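Local atomic coordinates of ribokinase RBSK (Mycobacterium tuberculosis, PDB entry 3GO6), a protein that probably phosphorylates ribose at O-5, using ATP with a divalent metal ion, to give D-ribose 5-phosphate. Residues 23-28 against 151-156. Numbering follows the deposited sequence.
Sequences CVVGSV and LEIPVA. With RIB (alpha-D-ribofuranose), chain C.
Val25 meets Ile153 where two neighbouring parallel strands of the central sheet, 21-25 and 146-149, run out into loops beside the ribose pocket. The fold is the alpha/beta fold of the PfkB carbohydrate kinases, and the contact is buried. CG1 of Val25 touches CD1 of Ile153 at 3.8 Å, and the two side chains cross at about a right angle. The same CD1 lies 3.7 Å from Val25 O, a carbonyl that accepts a hydrogen bond from the Thr149 side chain. Gly26 follows with bare backbone. CG2 of Ile153 packs against its carbonyl carbon, 3.5 Å from Gly26 C. Ile153 thus spreads its two branches along the outgoing chain, one at Val25 and one at Gly26. Ser27 turns the contact from apolar to polar. Its OG sits between the backbone N and the carbonyl carbon (chi1 53°) and donates to Glu152 OE1 over 2.7 Å. The hydroxyl comes from above the carboxylate plane, 54° out of it. A water gives a second link: it donates to Ser27 OG at 3.0 Å and accepts from Glu152 N at 3.1 Å. Asn29 ND2 also bonds OE1, so two donors hold this oxygen and probably fix the rotation of the carboxylate. Glu152 runs extended beyond CG (chi2 -177°), carrying its acid group from the loop before helix 155-167 into the pocket. Lys58 packs beside it, and Thr45 of the second subunit also touches it. The other carboxylate oxygen serves the sugar: ribose O1 donates to Glu152 OE2 over 2.5 Å.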
loop_
_atom_site.group_PDB
_atom_site.type_symbol
_atom_site.label_atom_id
_atom_site.label_comp_id
_atom_site.label_asym_id
_atom_site.label_seq_id
_atom_site.Cartn_x
_atom_site.Cartn_y
_atom_site.Cartn_z
ATOM N N CYS A 23 23.749 15.372 11.497
ATOM C CA CYS A 23 22.772 15.946 10.573
ATOM C C CYS A 23 22.352 14.919 9.510
ATOM O O CYS A 23 23.198 14.395 8.764
ATOM C CB CYS A 23 23.327 17.200 9.896
ATOM S SG CYS A 23 22.218 17.790 8.602
ATOM N N VAL A 24 21.058 14.601 9.466
ATOM C CA VAL A 24 20.556 13.659 8.472
ATOM C C VAL A 24 19.873 14.453 7.366
ATOM O O VAL A 24 18.949 15.221 7.628
ATOM C CB VAL A 24 19.568 12.643 9.090
ATOM C CG1 VAL A 24 19.054 11.659 8.034
ATOM C CG2 VAL A 24 20.222 11.913 10.262
ATOM N N VAL A 25 20.326 14.276 6.135
ATOM C CA VAL A 25 19.674 14.917 4.994
ATOM C C VAL A 25 19.098 13.771 4.165
ATOM O O VAL A 25 19.842 12.946 3.624
ATOM C CB VAL A 25 20.672 15.789 4.159
ATOM C CG1 VAL A 25 20.019 16.298 2.854
ATOM C CG2 VAL A 25 21.178 16.986 4.976
ATOM N N GLY A 26 17.776 13.682 4.101
ATOM C CA GLY A 26 17.166 12.493 3.506
ATOM C C GLY A 26 15.663 12.509 3.502
ATOM O O GLY A 26 15.038 13.585 3.590
ATOM N N SER A 27 15.080 11.318 3.393
ATOM C CA SER A 27 13.675 11.187 3.071
ATOM C C SER A 27 12.798 10.846 4.264
ATOM O O SER A 27 13.249 10.262 5.255
ATOM C CB SER A 27 13.507 10.091 2.023
ATOM O OG SER A 27 14.145 8.932 2.512
ATOM N N VAL A 28 11.532 11.218 4.147
ATOM C CA VAL A 28 10.530 10.914 5.166
ATOM C C VAL A 28 9.259 10.506 4.418
ATOM O O VAL A 28 8.786 11.228 3.541
ATOM C CB VAL A 28 10.319 12.107 6.182
ATOM C CG1 VAL A 28 9.975 13.455 5.450
ATOM C CG2 VAL A 28 9.281 11.747 7.282
ATOM N N LEU A 151 19.695 8.059 -0.714
ATOM C CA LEU A 151 19.488 8.397 -2.111
ATOM C C LEU A 151 18.035 8.386 -2.593
ATOM O O LEU A 151 17.793 8.305 -3.809
ATOM C CB LEU A 151 20.393 7.515 -3.003
ATOM C CG LEU A 151 21.878 7.357 -2.604
ATOM C CD1 LEU A 151 22.616 6.430 -3.567
ATOM C CD2 LEU A 151 22.588 8.704 -2.523
ATOM N N GLU A 152 17.063 8.497 -1.676
ATOM C CA GLU A 152 15.664 8.681 -2.113
ATOM C C GLU A 152 15.383 10.144 -2.482
ATOM O O GLU A 152 14.484 10.435 -3.284
ATOM C CB GLU A 152 14.658 8.209 -1.054
ATOM C CG GLU A 152 14.817 6.728 -0.624
ATOM C CD GLU A 152 13.732 6.298 0.387
ATOM O OE1 GLU A 152 12.972 7.173 0.902
ATOM O OE2 GLU A 152 13.613 5.083 0.641
ATOM N N ILE A 153 16.145 11.055 -1.884
ATOM C CA ILE A 153 16.143 12.459 -2.270
ATOM C C ILE A 153 17.037 12.605 -3.540
ATOM O O ILE A 153 17.775 11.675 -3.880
ATOM C CB ILE A 153 16.713 13.320 -1.115
ATOM C CG1 ILE A 153 18.150 12.861 -0.751
ATOM C CG2 ILE A 153 15.780 13.243 0.109
ATOM C CD1 ILE A 153 18.924 13.830 0.166
ATOM N N PRO A 154 16.977 13.765 -4.232
ATOM C CA PRO A 154 17.865 13.968 -5.390
ATOM C C PRO A 154 19.335 13.752 -5.024
ATOM O O PRO A 154 19.803 14.265 -4.002
ATOM C CB PRO A 154 17.618 15.435 -5.767
ATOM C CG PRO A 154 16.176 15.691 -5.307
ATOM C CD PRO A 154 16.095 14.933 -3.994
ATOM N N VAL A 155 20.064 12.990 -5.840
ATOM C CA VAL A 155 21.488 12.775 -5.553
ATOM C C VAL A 155 22.247 14.112 -5.516
ATOM O O VAL A 155 23.154 14.289 -4.708
ATOM C CB VAL A 155 22.158 11.731 -6.496
ATOM C CG1 VAL A 155 23.620 11.503 -6.077
ATOM C CG2 VAL A 155 21.413 10.402 -6.413
ATOM N N ALA A 156 21.836 15.066 -6.354
ATOM C CA ALA A 156 22.462 16.401 -6.369
ATOM C C ALA A 156 22.272 17.135 -5.043
ATOM O O ALA A 156 23.114 17.939 -4.645
ATOM C CB ALA A 156 21.914 17.235 -7.512
HETATM O O5 RIB C . 14.560 1.215 5.148
HETATM C C5 RIB C . 13.120 1.177 5.275
HETATM C C4 RIB C . 12.542 2.523 4.801
HETATM O O4 RIB C . 12.710 2.605 3.370
HETATM C C3 RIB C . 11.046 2.651 5.022
HETATM O O3 RIB C . 10.680 3.387 6.216
HETATM C C2 RIB C . 10.535 3.297 3.746
HETATM O O2 RIB C . 9.907 4.559 4.001
HETATM C C1 RIB C . 11.712 3.429 2.792
HETATM O O1 RIB C . 12.218 4.769 2.743
HETATM O O HOH W 1 16.847 9.412 1.311
#